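Prophage MuSo2, 43 kDa tail protein (Shewanella oneidensis, PDB 3CDD) probably forms the trimeric hub of the baseplate in a Mu-like contractile phage tail. Local coordinates at residues S4-L9 / I15-T20; M39-L44 / K51-P56; V81-Y84 / I89-S92. One frame throughout, in Å; residues are numbered along the deposited sequence.

Contact 1: S4-L9 / I15-T20; sequences SEEIVL and IYQGWT
The Tyr16 ring takes Leu9 O at its edge, in the ring plane, while Leu9 CD2 closes on ring atom Tyr16 CD1 at 3.6 Å. The indole of Trp19 has Ile7 O near its plane at the CD1 edge, and Leu9 CB comes at it obliquely, 3.9 Å from Trp19 NE1. Leu9 thus touches both aromatic side chains, through CD2 and CB; with CG anti to the backbone N (chi1 179°), its CD2 branch is carried to the Tyr16 ring.

Beneath the rings is one antiparallel hydrogen-bonded pair. Leu9 N gives to Tyr16 O at 3.0 Å, and Tyr16 N returns a bond of 2.8 Å to Leu9 O. Tyr16 O is gripped twice, because Trp19 NE1 also donates to it, at 2.9 Å and from above the carbonyl plane; this ties the indole to the Leu9-Tyr16 pair.

From Gly18 on the chains part, and two waters bridge them: one joins Ile7 N to Gln17 NE2, the other Ile7 O to Gly18 N. The bent Gln17 side chain crosses Glu6 at about a right angle, with Gln17 CG 3.9 Å from Glu6 CG.

Strands 7-11 and 14-16 make this small hairpin. Strand 62-67 flanks 7-11, and Leu37 and Met39 of strand 34-42 pack on Trp19.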
ATOM      1  N   SER A   4      29.911 -23.268  11.222  1.00 43.04           N
ATOM      2  CA  SER A   4      30.385 -24.680  11.022  1.00 42.82           C
ATOM      3  C   SER A   4      29.185 -25.589  10.770  1.00 42.30           C
ATOM      4  O   SER A   4      29.010 -26.081   9.646  1.00 43.25           O
ATOM      5  CB  SER A   4      31.201 -25.179  12.218  1.00 42.80           C
ATOM      6  OG  SER A   4      31.744 -26.464  11.953  1.00 43.53           O
ATOM      7  N   GLU A   5      28.364 -25.792  11.810  1.00 40.83           N
ATOM      8  CA  GLU A   5      27.052 -26.435  11.697  1.00 38.84           C
ATOM      9  C   GLU A   5      26.421 -26.012  10.389  1.00 37.60           C
ATOM     10  O   GLU A   5      26.447 -24.842  10.042  1.00 37.15           O
ATOM     11  CB  GLU A   5      26.125 -25.962  12.819  1.00 39.01           C
ATOM     12  CG  GLU A   5      26.382 -26.562  14.180  1.00 38.92           C
ATOM     13  CD  GLU A   5      25.282 -26.219  15.187  1.00 38.81           C
ATOM     14  OE1 GLU A   5      24.613 -25.166  15.048  1.00 37.25           O
ATOM     15  OE2 GLU A   5      25.093 -27.005  16.135  1.00 38.54           O
ATOM     16  N   GLU A   6      25.858 -26.960   9.657  1.00 36.25           N
ATOM     17  CA  GLU A   6      25.222 -26.618   8.392  1.00 34.52           C
ATOM     18  C   GLU A   6      23.717 -26.467   8.560  1.00 33.13           C
ATOM     19  O   GLU A   6      23.116 -27.040   9.485  1.00 31.92           O
ATOM     20  CB  GLU A   6      25.586 -27.633   7.290  1.00 35.44           C
ATOM     21  CG  GLU A   6      24.681 -28.839   7.174  1.00 36.94           C
ATOM     22  CD  GLU A   6      25.399 -30.055   6.573  1.00 42.22           C
ATOM     23  OE1 GLU A   6      26.382 -29.855   5.807  1.00 43.52           O
ATOM     24  OE2 GLU A   6      24.975 -31.205   6.880  1.00 41.29           O
ATOM     25  N   ILE A   7      23.128 -25.676   7.660  1.00 31.51           N
ATOM     26  CA  ILE A   7      21.691 -25.456   7.643  1.00 30.64           C
ATOM     27  C   ILE A   7      21.013 -26.253   6.510  1.00 30.56           C
ATOM     28  O   ILE A   7      21.338 -26.070   5.329  1.00 30.64           O
ATOM     29  CB  ILE A   7      21.356 -23.947   7.573  1.00 30.52           C
ATOM     30  CG1 ILE A   7      21.849 -23.247   8.851  1.00 29.04           C
ATOM     31  CG2 ILE A   7      19.848 -23.752   7.401  1.00 29.19           C
ATOM     32  CD1 ILE A   7      22.313 -21.811   8.673  1.00 27.73           C
ATOM     33  N   VAL A   8      20.068 -27.119   6.882  1.00 29.68           N
ATOM     34  CA  VAL A   8      19.483 -28.070   5.932  1.00 29.88           C
ATOM     35  C   VAL A   8      17.953 -27.964   5.858  1.00 30.42           C
ATOM     36  O   VAL A   8      17.250 -27.965   6.877  1.00 30.31           O
ATOM     37  CB  VAL A   8      19.942 -29.578   6.192  1.00 30.43           C
ATOM     38  CG1 VAL A   8      21.475 -29.708   6.355  1.00 28.47           C
ATOM     39  CG2 VAL A   8      19.250 -30.183   7.406  1.00 30.43           C
ATOM     40  N   LEU A   9      17.449 -27.833   4.643  1.00 30.76           N
ATOM     41  CA  LEU A   9      16.035 -27.982   4.389  1.00 31.11           C
ATOM     42  C   LEU A   9      15.785 -29.404   3.907  1.00 31.95           C
ATOM     43  O   LEU A   9      16.431 -29.879   2.950  1.00 31.79           O
ATOM     44  CB  LEU A   9      15.558 -26.987   3.333  1.00 31.05           C
ATOM     45  CG  LEU A   9      14.069 -27.079   2.984  1.00 31.43           C
ATOM     46  CD1 LEU A   9      13.416 -25.697   3.004  1.00 31.84           C
ATOM     47  CD2 LEU A   9      13.841 -27.780   1.659  1.00 29.54           C
ATOM     48  N   ILE A  15      17.223 -33.710   0.723  1.00 35.57           N
ATOM     49  CA  ILE A  15      17.984 -32.833   1.589  1.00 34.68           C
ATOM     50  C   ILE A  15      18.618 -31.764   0.721  1.00 33.88           C
ATOM     51  O   ILE A  15      19.247 -32.058  -0.308  1.00 33.89           O
ATOM     52  CB  ILE A  15      19.050 -33.616   2.410  1.00 35.02           C
ATOM     53  CG1 ILE A  15      18.385 -34.721   3.240  1.00 35.39           C
ATOM     54  CG2 ILE A  15      19.839 -32.674   3.312  1.00 34.91           C
ATOM     55  CD1 ILE A  15      19.343 -35.553   4.089  1.00 35.09           C
ATOM     56  N   TYR A  16      18.427 -30.525   1.142  1.00 32.77           N
ATOM     57  CA  TYR A  16      18.833 -29.346   0.403  1.00 32.28           C
ATOM     58  C   TYR A  16      19.707 -28.477   1.299  1.00 31.74           C
ATOM     59  O   TYR A  16      19.248 -27.908   2.287  1.00 30.26           O
ATOM     60  CB  TYR A  16      17.613 -28.549  -0.048  1.00 32.91           C
ATOM     61  CG  TYR A  16      16.681 -29.274  -1.004  1.00 33.95           C
ATOM     62  CD1 TYR A  16      15.619 -30.068  -0.524  1.00 33.31           C
ATOM     63  CD2 TYR A  16      16.837 -29.143  -2.388  1.00 34.53           C
ATOM     64  CE1 TYR A  16      14.743 -30.733  -1.411  1.00 31.95           C
ATOM     65  CE2 TYR A  16      15.978 -29.806  -3.280  1.00 34.40           C
ATOM     66  CZ  TYR A  16      14.934 -30.587  -2.783  1.00 33.88           C
ATOM     67  OH  TYR A  16      14.100 -31.222  -3.678  1.00 34.72           O
ATOM     68  N   GLN A  17      20.986 -28.424   0.959  1.00 31.25           N
ATOM     69  CA  GLN A  17      21.957 -27.638   1.683  1.00 31.32           C
ATOM     70  C   GLN A  17      22.714 -26.836   0.641  1.00 31.34           C
ATOM     71  O   GLN A  17      22.770 -27.221  -0.530  1.00 31.64           O
ATOM     72  CB  GLN A  17      22.905 -28.562   2.469  1.00 31.61           C
ATOM     73  CG  GLN A  17      23.804 -27.845   3.474  1.00 33.30           C
ATOM     74  CD  GLN A  17      25.158 -27.416   2.884  1.00 35.47           C
ATOM     75  OE1 GLN A  17      25.620 -27.958   1.870  1.00 35.38           O
ATOM     76  NE2 GLN A  17      25.794 -26.440   3.527  1.00 34.74           N
ATOM     77  N   GLY A  18      23.290 -25.719   1.057  1.00 30.96           N
ATOM     78  CA  GLY A  18      24.125 -24.931   0.165  1.00 30.50           C
ATOM     79  C   GLY A  18      23.388 -23.727  -0.364  1.00 29.82           C
ATOM     80  O   GLY A  18      23.786 -23.145  -1.375  1.00 29.81           O
ATOM     81  N   TRP A  19      22.310 -23.360   0.326  1.00 29.19           N
ATOM     82  CA  TRP A  19      21.516 -22.184  -0.002  1.00 28.32           C
ATOM     83  C   TRP A  19      22.397 -20.947   0.027  1.00 28.56           C
ATOM     84  O   TRP A  19      23.372 -20.889   0.792  1.00 29.09           O
ATOM     85  CB  TRP A  19      20.348 -22.050   0.983  1.00 28.24           C
ATOM     86  CG  TRP A  19      19.408 -23.246   0.943  1.00 27.89           C
ATOM     87  CD1 TRP A  19      19.452 -24.358   1.748  1.00 28.60           C
ATOM     88  CD2 TRP A  19      18.317 -23.460   0.027  1.00 28.20           C
ATOM     89  NE1 TRP A  19      18.444 -25.242   1.401  1.00 29.10           N
ATOM     90  CE2 TRP A  19      17.732 -24.711   0.353  1.00 29.09           C
ATOM     91  CE3 TRP A  19      17.776 -22.716  -1.034  1.00 28.56           C
ATOM     92  CZ2 TRP A  19      16.631 -25.231  -0.350  1.00 29.54           C
ATOM     93  CZ3 TRP A  19      16.676 -23.232  -1.730  1.00 28.61           C
ATOM     94  CH2 TRP A  19      16.118 -24.477  -1.382  1.00 29.45           C
ATOM     95  N   THR A  20      22.074 -19.979  -0.824  1.00 27.89           N
ATOM     96  CA  THR A  20      22.861 -18.769  -0.940  1.00 28.64           C
ATOM     97  C   THR A  20      22.237 -17.621  -0.129  1.00 28.59           C
ATOM     98  O   THR A  20      22.927 -16.660   0.195  1.00 27.38           O
ATOM     99  CB  THR A  20      23.064 -18.324  -2.426  1.00 28.63           C
ATOM    100  OG1 THR A  20      21.801 -18.259  -3.088  1.00 28.92           O
ATOM    101  CG2 THR A  20      23.993 -19.276  -3.179  1.00 28.06           C
TER
HETATM  102  O   HOH W   1      25.038 -24.665   5.823  1.00 28.65           O
HETATM  103  O   HOH W   2      22.401 -24.288   3.096  1.00 29.98           O

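Contact 2: M39-L44 / K51-P56; sequences MTYKFL and KAFIEP
Phe53 reaches from its loop across to the other segment and meets Met39 and Tyr41 on strand 34-42 and Phe43 just past its end. Its outer ring atoms make the closest approach: Phe53 CZ lies 3.8 Å from Tyr41 CD1, and Tyr41 CE1 stands over one face of the Phe53 ring, displaced toward the rim. The two planes are inclined at 45° with centroids 4.8 Å apart, an oblique pairing. Met39, present as selenomethionine, adds a Met-aromatic contact, also oblique, with its SE atom 5.5 Å from the centroid of the Phe53 ring. More loosely, Phe43 CZ comes within 4.4 Å of Phe53 CD1, which lies at the edge of the Phe43 ring.

Phe43 has a second neighbour in Lys51, whose aliphatic chain runs obliquely past one side of the ring: Lys51 CB is 3.8 Å from Phe43 CE1, and Lys51 CD is just as near to Phe43 CD1. Beyond CD the extended chain leads the ammonium group away to a salt bridge with Asp47, so the methylenes serve the ring and the charge is held within the connecting loop.

In Phe53, CG is placed between the backbone N and carbonyl carbon (chi1 52°), which sends the ring toward the strand. Met39 SE lies in the plane of the Tyr41 ring, at its edge.

On the loop, Ala52 and Pro56 pack on Ile311 and Met312 of the second subunit. Strand 34-42 pairs with strand 88-97, whose Ile89 touches both Phe43 and Phe53.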
HETATM    1  N   MSE A  39      18.614 -20.277  -3.682  1.00 29.66           N
HETATM    2  CA  MSE A  39      19.895 -20.763  -4.217  1.00 30.82           C
HETATM    3  C   MSE A  39      20.071 -20.172  -5.610  1.00 30.11           C
HETATM    4  O   MSE A  39      19.290 -20.473  -6.512  1.00 30.83           O
HETATM    5  CB  MSE A  39      19.885 -22.295  -4.277  1.00 29.98           C
HETATM    6  CG  MSE A  39      21.240 -22.995  -4.071  1.00 32.95           C
HETATM    7 SE   MSE A  39      20.967 -24.935  -4.216  0.50 33.74          SE
HETATM    8  CE  MSE A  39      19.971 -25.391  -2.610  1.00 29.71           C
ATOM      9  N   THR A  40      21.087 -19.334  -5.778  1.00 30.22           N
ATOM     10  CA  THR A  40      21.398 -18.662  -7.062  1.00 30.07           C
ATOM     11  C   THR A  40      22.711 -19.158  -7.676  1.00 29.95           C
ATOM     12  O   THR A  40      23.794 -18.987  -7.102  1.00 30.06           O
ATOM     13  CB  THR A  40      21.435 -17.121  -6.889  1.00 30.14           C
ATOM     14  OG1 THR A  40      20.203 -16.683  -6.315  1.00 31.42           O
ATOM     15  CG2 THR A  40      21.682 -16.380  -8.213  1.00 29.99           C
ATOM     16  N   TYR A  41      22.607 -19.816  -8.822  1.00 29.42           N
ATOM     17  CA  TYR A  41      23.791 -20.217  -9.560  1.00 30.03           C
ATOM     18  C   TYR A  41      24.012 -19.299 -10.758  1.00 29.33           C
ATOM     19  O   TYR A  41      23.061 -18.914 -11.424  1.00 28.58           O
ATOM     20  CB  TYR A  41      23.686 -21.668 -10.018  1.00 30.94           C
ATOM     21  CG  TYR A  41      24.014 -22.694  -8.971  1.00 32.02           C
ATOM     22  CD1 TYR A  41      23.079 -23.054  -8.006  1.00 34.64           C
ATOM     23  CD2 TYR A  41      25.263 -23.334  -8.955  1.00 35.68           C
ATOM     24  CE1 TYR A  41      23.372 -24.031  -7.030  1.00 34.51           C
ATOM     25  CE2 TYR A  41      25.572 -24.306  -7.985  1.00 34.75           C
ATOM     26  CZ  TYR A  41      24.605 -24.642  -7.028  1.00 35.30           C
ATOM     27  OH  TYR A  41      24.877 -25.589  -6.060  1.00 36.29           O
ATOM     28  N   LYS A  42      25.276 -18.956 -10.999  1.00 28.95           N
ATOM     29  CA  LYS A  42      25.711 -18.250 -12.203  1.00 28.84           C
ATOM     30  C   LYS A  42      26.545 -19.181 -13.113  1.00 28.52           C
ATOM     31  O   LYS A  42      27.490 -19.831 -12.652  1.00 27.13           O
ATOM     32  CB  LYS A  42      26.549 -17.022 -11.840  1.00 28.62           C
ATOM     33  CG  LYS A  42      25.799 -15.884 -11.170  1.00 30.74           C
ATOM     34  CD  LYS A  42      24.687 -15.278 -12.041  1.00 34.22           C
ATOM     35  CE  LYS A  42      25.230 -14.661 -13.311  1.00 37.85           C
ATOM     36  NZ  LYS A  42      24.127 -14.243 -14.257  1.00 42.45           N
ATOM     37  N   PHE A  43      26.189 -19.216 -14.399  1.00 28.33           N
ATOM     38  CA  PHE A  43      26.873 -20.028 -15.386  1.00 28.82           C
ATOM     39  C   PHE A  43      27.568 -19.137 -16.405  1.00 29.77           C
ATOM     40  O   PHE A  43      26.919 -18.571 -17.292  1.00 29.60           O
ATOM     41  CB  PHE A  43      25.882 -20.956 -16.069  1.00 29.36           C
ATOM     42  CG  PHE A  43      25.182 -21.886 -15.114  1.00 29.20           C
ATOM     43  CD1 PHE A  43      25.658 -23.169 -14.903  1.00 30.46           C
ATOM     44  CD2 PHE A  43      24.072 -21.466 -14.409  1.00 29.33           C
ATOM     45  CE1 PHE A  43      25.017 -24.017 -14.001  1.00 30.40           C
ATOM     46  CE2 PHE A  43      23.431 -22.303 -13.517  1.00 30.00           C
ATOM     47  CZ  PHE A  43      23.901 -23.580 -13.320  1.00 29.38           C
ATOM     48  N   LEU A  44      28.894 -19.021 -16.278  1.00 29.88           N
ATOM     49  CA  LEU A  44      29.665 -18.063 -17.068  1.00 30.67           C
ATOM     50  C   LEU A  44      29.823 -18.454 -18.533  1.00 31.29           C
ATOM     51  O   LEU A  44      30.153 -17.612 -19.364  1.00 31.48           O
ATOM     52  CB  LEU A  44      31.026 -17.785 -16.423  1.00 30.46           C
ATOM     53  CG  LEU A  44      30.924 -17.279 -14.983  1.00 31.65           C
ATOM     54  CD1 LEU A  44      32.217 -17.452 -14.303  1.00 31.13           C
ATOM     55  CD2 LEU A  44      30.476 -15.834 -14.909  1.00 32.70           C
ATOM     56  N   LYS A  51      21.582 -26.594 -18.144  1.00 41.29           N
ATOM     57  CA  LYS A  51      22.285 -27.055 -16.935  1.00 42.47           C
ATOM     58  C   LYS A  51      21.425 -27.045 -15.671  1.00 43.47           C
ATOM     59  O   LYS A  51      21.935 -26.803 -14.565  1.00 43.65           O
ATOM     60  CB  LYS A  51      23.592 -26.252 -16.726  1.00 42.74           C
ATOM     61  CG  LYS A  51      24.680 -26.581 -17.764  1.00 42.13           C
ATOM     62  CD  LYS A  51      26.050 -26.036 -17.434  1.00 42.57           C
ATOM     63  CE  LYS A  51      27.107 -26.807 -18.235  1.00 43.78           C
ATOM     64  NZ  LYS A  51      28.434 -26.101 -18.355  1.00 42.10           N
ATOM     65  N   ALA A  52      20.123 -27.312 -15.843  1.00 44.20           N
ATOM     66  CA  ALA A  52      19.196 -27.540 -14.728  1.00 44.94           C
ATOM     67  C   ALA A  52      19.758 -28.603 -13.779  1.00 45.27           C
ATOM     68  O   ALA A  52      20.280 -29.619 -14.229  1.00 45.29           O
ATOM     69  CB  ALA A  52      17.818 -27.960 -15.253  1.00 44.97           C
ATOM     70  N   PHE A  53      19.646 -28.354 -12.474  1.00 46.11           N
ATOM     71  CA  PHE A  53      20.382 -29.129 -11.466  1.00 46.82           C
ATOM     72  C   PHE A  53      19.491 -29.910 -10.495  1.00 46.64           C
ATOM     73  O   PHE A  53      19.638 -31.124 -10.378  1.00 46.95           O
ATOM     74  CB  PHE A  53      21.416 -28.251 -10.711  1.00 47.27           C
ATOM     75  CG  PHE A  53      20.846 -26.975 -10.133  1.00 47.72           C
ATOM     76  CD1 PHE A  53      20.963 -25.774 -10.824  1.00 48.22           C
ATOM     77  CD2 PHE A  53      20.212 -26.972  -8.886  1.00 48.59           C
ATOM     78  CE1 PHE A  53      20.448 -24.593 -10.289  1.00 49.11           C
ATOM     79  CE2 PHE A  53      19.685 -25.801  -8.339  1.00 48.01           C
ATOM     80  CZ  PHE A  53      19.802 -24.604  -9.037  1.00 48.80           C
ATOM     81  N   ILE A  54      18.574 -29.230  -9.808  1.00 46.38           N
ATOM     82  CA  ILE A  54      17.626 -29.933  -8.926  1.00 45.90           C
ATOM     83  C   ILE A  54      16.227 -30.024  -9.503  1.00 45.15           C
ATOM     84  O   ILE A  54      15.783 -29.155 -10.259  1.00 44.38           O
ATOM     85  CB  ILE A  54      17.521 -29.334  -7.489  1.00 46.32           C
ATOM     86  CG1 ILE A  54      16.895 -27.938  -7.502  1.00 46.33           C
ATOM     87  CG2 ILE A  54      18.878 -29.344  -6.777  1.00 47.62           C
ATOM     88  CD1 ILE A  54      15.813 -27.771  -6.469  1.00 47.37           C
ATOM     89  N   GLU A  55      15.543 -31.101  -9.129  1.00 44.85           N
ATOM     90  CA  GLU A  55      14.133 -31.276  -9.424  1.00 44.50           C
ATOM     91  C   GLU A  55      13.367 -30.292  -8.537  1.00 43.17           C
ATOM     92  O   GLU A  55      13.755 -30.080  -7.389  1.00 42.72           O
ATOM     93  CB  GLU A  55      13.735 -32.729  -9.135  1.00 45.39           C
ATOM     94  CG  GLU A  55      12.257 -33.019  -9.211  1.00 47.96           C
ATOM     95  CD  GLU A  55      11.977 -34.422  -9.679  1.00 52.07           C
ATOM     96  OE1 GLU A  55      12.244 -34.704 -10.875  1.00 54.23           O
ATOM     97  OE2 GLU A  55      11.490 -35.237  -8.858  1.00 53.13           O
ATOM     98  N   PRO A  56      12.321 -29.645  -9.081  1.00 42.35           N
ATOM     99  CA  PRO A  56      11.553 -28.700  -8.270  1.00 41.58           C
ATOM    100  C   PRO A  56      11.183 -29.186  -6.856  1.00 40.88           C
ATOM    101  O   PRO A  56      11.014 -30.376  -6.627  1.00 40.75           O
ATOM    102  CB  PRO A  56      10.292 -28.472  -9.104  1.00 41.61           C
ATOM    103  CG  PRO A  56      10.747 -28.638 -10.523  1.00 42.24           C
ATOM    104  CD  PRO A  56      11.823 -29.707 -10.472  1.00 42.43           C
TER

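Contact 3: V81-Y84 / I89-S92; sequences VPSY and ITIS
Ser83 and Thr90 face each other in a beta hairpin, an antiparallel pairing of strands 70-84 and 88-97, whose axes here are 4.7 Å apart and run antiparallel, at 173°. As a hydrogen-bonded pair they exchange two bonds: Ser83 N gives to Thr90 O, and Thr90 N gives to Ser83 O at an angle of 168° at the hydrogen.

The Ser83 side chain is short enough to follow completely. From CB, the torsion (chi1 65°) sets OG between the backbone N and the carbonyl carbon and so brings it across the pair, 3.4 Å from Thr90 CB. At the tip OG meets two waters. It donates to one, which also gives a long bond to Thr90 O and lies so close to Val81 O, at 2.5 Å, that this second bond is doubtful in detail; the other water donates to OG and lies 2.8 Å from Thr90 OG1. The serine hydroxyl thus links the two waters above the strands.

Val81 and Ser92 share this face. Val81 CB approaches Ser92 OG at 3.6 Å, and Val81 N bonds to Ser92 O; the return bond, Ser92 N to Val81 O, is longer and enters from above the carbonyl plane.

The opposite face carries Pro82, Tyr84, Ile89 and Ile91. There the Tyr84 ring leads away from Ile89, and its hydroxyl is hydrogen-bonded to Asp309 of the second subunit. Ser83 and Tyr84 also pair antiparallel with a strand of that subunit, which carries the beta sheet into the neighbouring chain. What stays within the hairpin is the base of the tyrosine: Tyr84 CB rests 4.1 Å from Ile89 CG1.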
ATOM      1  N   VAL A  81       9.386 -20.961  -6.355  1.00 26.26           N
ATOM      2  CA  VAL A  81       9.663 -19.702  -7.076  1.00 26.35           C
ATOM      3  C   VAL A  81      10.916 -19.862  -7.958  1.00 25.74           C
ATOM      4  O   VAL A  81      11.986 -19.420  -7.606  1.00 26.97           O
ATOM      5  CB  VAL A  81       9.747 -18.487  -6.094  1.00 26.42           C
ATOM      6  CG1 VAL A  81       9.815 -17.110  -6.835  1.00 26.95           C
ATOM      7  CG2 VAL A  81       8.578 -18.529  -5.094  1.00 26.03           C
ATOM      8  N   PRO A  82      10.760 -20.501  -9.126  1.00 25.47           N
ATOM      9  CA  PRO A  82      11.902 -20.644 -10.041  1.00 24.99           C
ATOM     10  C   PRO A  82      12.048 -19.437 -10.970  1.00 24.94           C
ATOM     11  O   PRO A  82      11.045 -18.792 -11.310  1.00 24.90           O
ATOM     12  CB  PRO A  82      11.530 -21.869 -10.863  1.00 24.05           C
ATOM     13  CG  PRO A  82       9.990 -21.818 -10.940  1.00 25.12           C
ATOM     14  CD  PRO A  82       9.526 -21.126  -9.657  1.00 24.45           C
ATOM     15  N   SER A  83      13.285 -19.155 -11.367  1.00 24.33           N
ATOM     16  CA  SER A  83      13.578 -18.172 -12.406  1.00 25.63           C
ATOM     17  C   SER A  83      14.922 -18.512 -13.010  1.00 25.55           C
ATOM     18  O   SER A  83      15.711 -19.226 -12.399  1.00 25.29           O
ATOM     19  CB  SER A  83      13.619 -16.753 -11.834  1.00 26.01           C
ATOM     20  OG  SER A  83      14.704 -16.613 -10.922  1.00 28.24           O
ATOM     21  N   TYR A  84      15.194 -18.000 -14.208  1.00 25.25           N
ATOM     22  CA  TYR A  84      16.499 -18.178 -14.814  1.00 25.05           C
ATOM     23  C   TYR A  84      16.665 -17.163 -15.933  1.00 25.48           C
ATOM     24  O   TYR A  84      15.702 -16.507 -16.324  1.00 25.79           O
ATOM     25  CB  TYR A  84      16.660 -19.605 -15.379  1.00 23.82           C
ATOM     26  CG  TYR A  84      15.597 -19.952 -16.402  1.00 25.32           C
ATOM     27  CD1 TYR A  84      15.747 -19.592 -17.747  1.00 23.07           C
ATOM     28  CD2 TYR A  84      14.427 -20.625 -16.017  1.00 24.53           C
ATOM     29  CE1 TYR A  84      14.762 -19.886 -18.682  1.00 25.33           C
ATOM     30  CE2 TYR A  84      13.439 -20.937 -16.955  1.00 25.52           C
ATOM     31  CZ  TYR A  84      13.617 -20.566 -18.274  1.00 24.23           C
ATOM     32  OH  TYR A  84      12.662 -20.880 -19.203  1.00 26.38           O
ATOM     33  N   ILE A  89      20.511 -19.423 -12.794  1.00 26.72           N
ATOM     34  CA  ILE A  89      19.359 -20.206 -12.331  1.00 27.05           C
ATOM     35  C   ILE A  89      19.166 -19.893 -10.851  1.00 27.46           C
ATOM     36  O   ILE A  89      20.090 -20.058 -10.037  1.00 27.00           O
ATOM     37  CB  ILE A  89      19.501 -21.737 -12.540  1.00 26.46           C
ATOM     38  CG1 ILE A  89      19.688 -22.072 -14.018  1.00 27.89           C
ATOM     39  CG2 ILE A  89      18.248 -22.477 -12.004  1.00 26.21           C
ATOM     40  CD1 ILE A  89      20.079 -23.548 -14.305  1.00 27.90           C
ATOM     41  N   THR A  90      17.971 -19.419 -10.515  1.00 27.61           N
ATOM     42  CA  THR A  90      17.621 -19.098  -9.143  1.00 28.86           C
ATOM     43  C   THR A  90      16.400 -19.916  -8.789  1.00 29.42           C
ATOM     44  O   THR A  90      15.374 -19.844  -9.483  1.00 28.49           O
ATOM     45  CB  THR A  90      17.264 -17.611  -9.003  1.00 29.25           C
ATOM     46  OG1 THR A  90      18.317 -16.819  -9.563  1.00 30.97           O
ATOM     47  CG2 THR A  90      17.048 -17.217  -7.554  1.00 29.33           C
ATOM     48  N   ILE A  91      16.520 -20.711  -7.733  1.00 29.63           N
ATOM     49  CA  ILE A  91      15.360 -21.398  -7.161  1.00 30.41           C
ATOM     50  C   ILE A  91      15.166 -20.907  -5.733  1.00 29.71           C
ATOM     51  O   ILE A  91      16.120 -20.678  -5.017  1.00 30.06           O
ATOM     52  CB  ILE A  91      15.511 -22.930  -7.158  1.00 30.69           C
ATOM     53  CG1 ILE A  91      16.729 -23.358  -6.328  1.00 32.68           C
ATOM     54  CG2 ILE A  91      15.627 -23.482  -8.588  1.00 32.21           C
ATOM     55  CD1 ILE A  91      16.440 -24.523  -5.409  1.00 34.88           C
ATOM     56  N   SER A  92      13.930 -20.660  -5.344  1.00 29.89           N
ATOM     57  CA  SER A  92      13.656 -20.343  -3.956  1.00 29.03           C
ATOM     58  C   SER A  92      12.309 -20.902  -3.582  1.00 29.32           C
ATOM     59  O   SER A  92      11.427 -21.086  -4.447  1.00 28.78           O
ATOM     60  CB  SER A  92      13.796 -18.834  -3.634  1.00 29.38           C
ATOM     61  OG  SER A  92      12.745 -18.014  -4.092  1.00 29.53           O
TER
HETATM   62  O   HOH W   3      13.416 -17.451  -8.360  1.00 19.02           O
HETATM   63  O   HOH W   4      17.333 -16.154 -12.067  1.00 22.37           O

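From the N terminus, contact 1 closes first, the short turn between 4-9 and 15-20. Contact 2 then closes the loop that leaves strand 34-42, and contact 3 closes the hairpin of strands 70-84 and 88-97; the three follow in series, none nested or crossed. In space they converge. Contacts 1 and 2 meet where Thr20 OG1 probably accepts from Thr40 N. Contacts 2 and 3, centres about 8 Å apart, share neighbouring strands through probable bonds from Tyr41 N to Ile89 O and Met39 N to Ile91 O. Trp19 touches Ile91, joining contact 1 to contact 3 within the N-terminal GpP-like region.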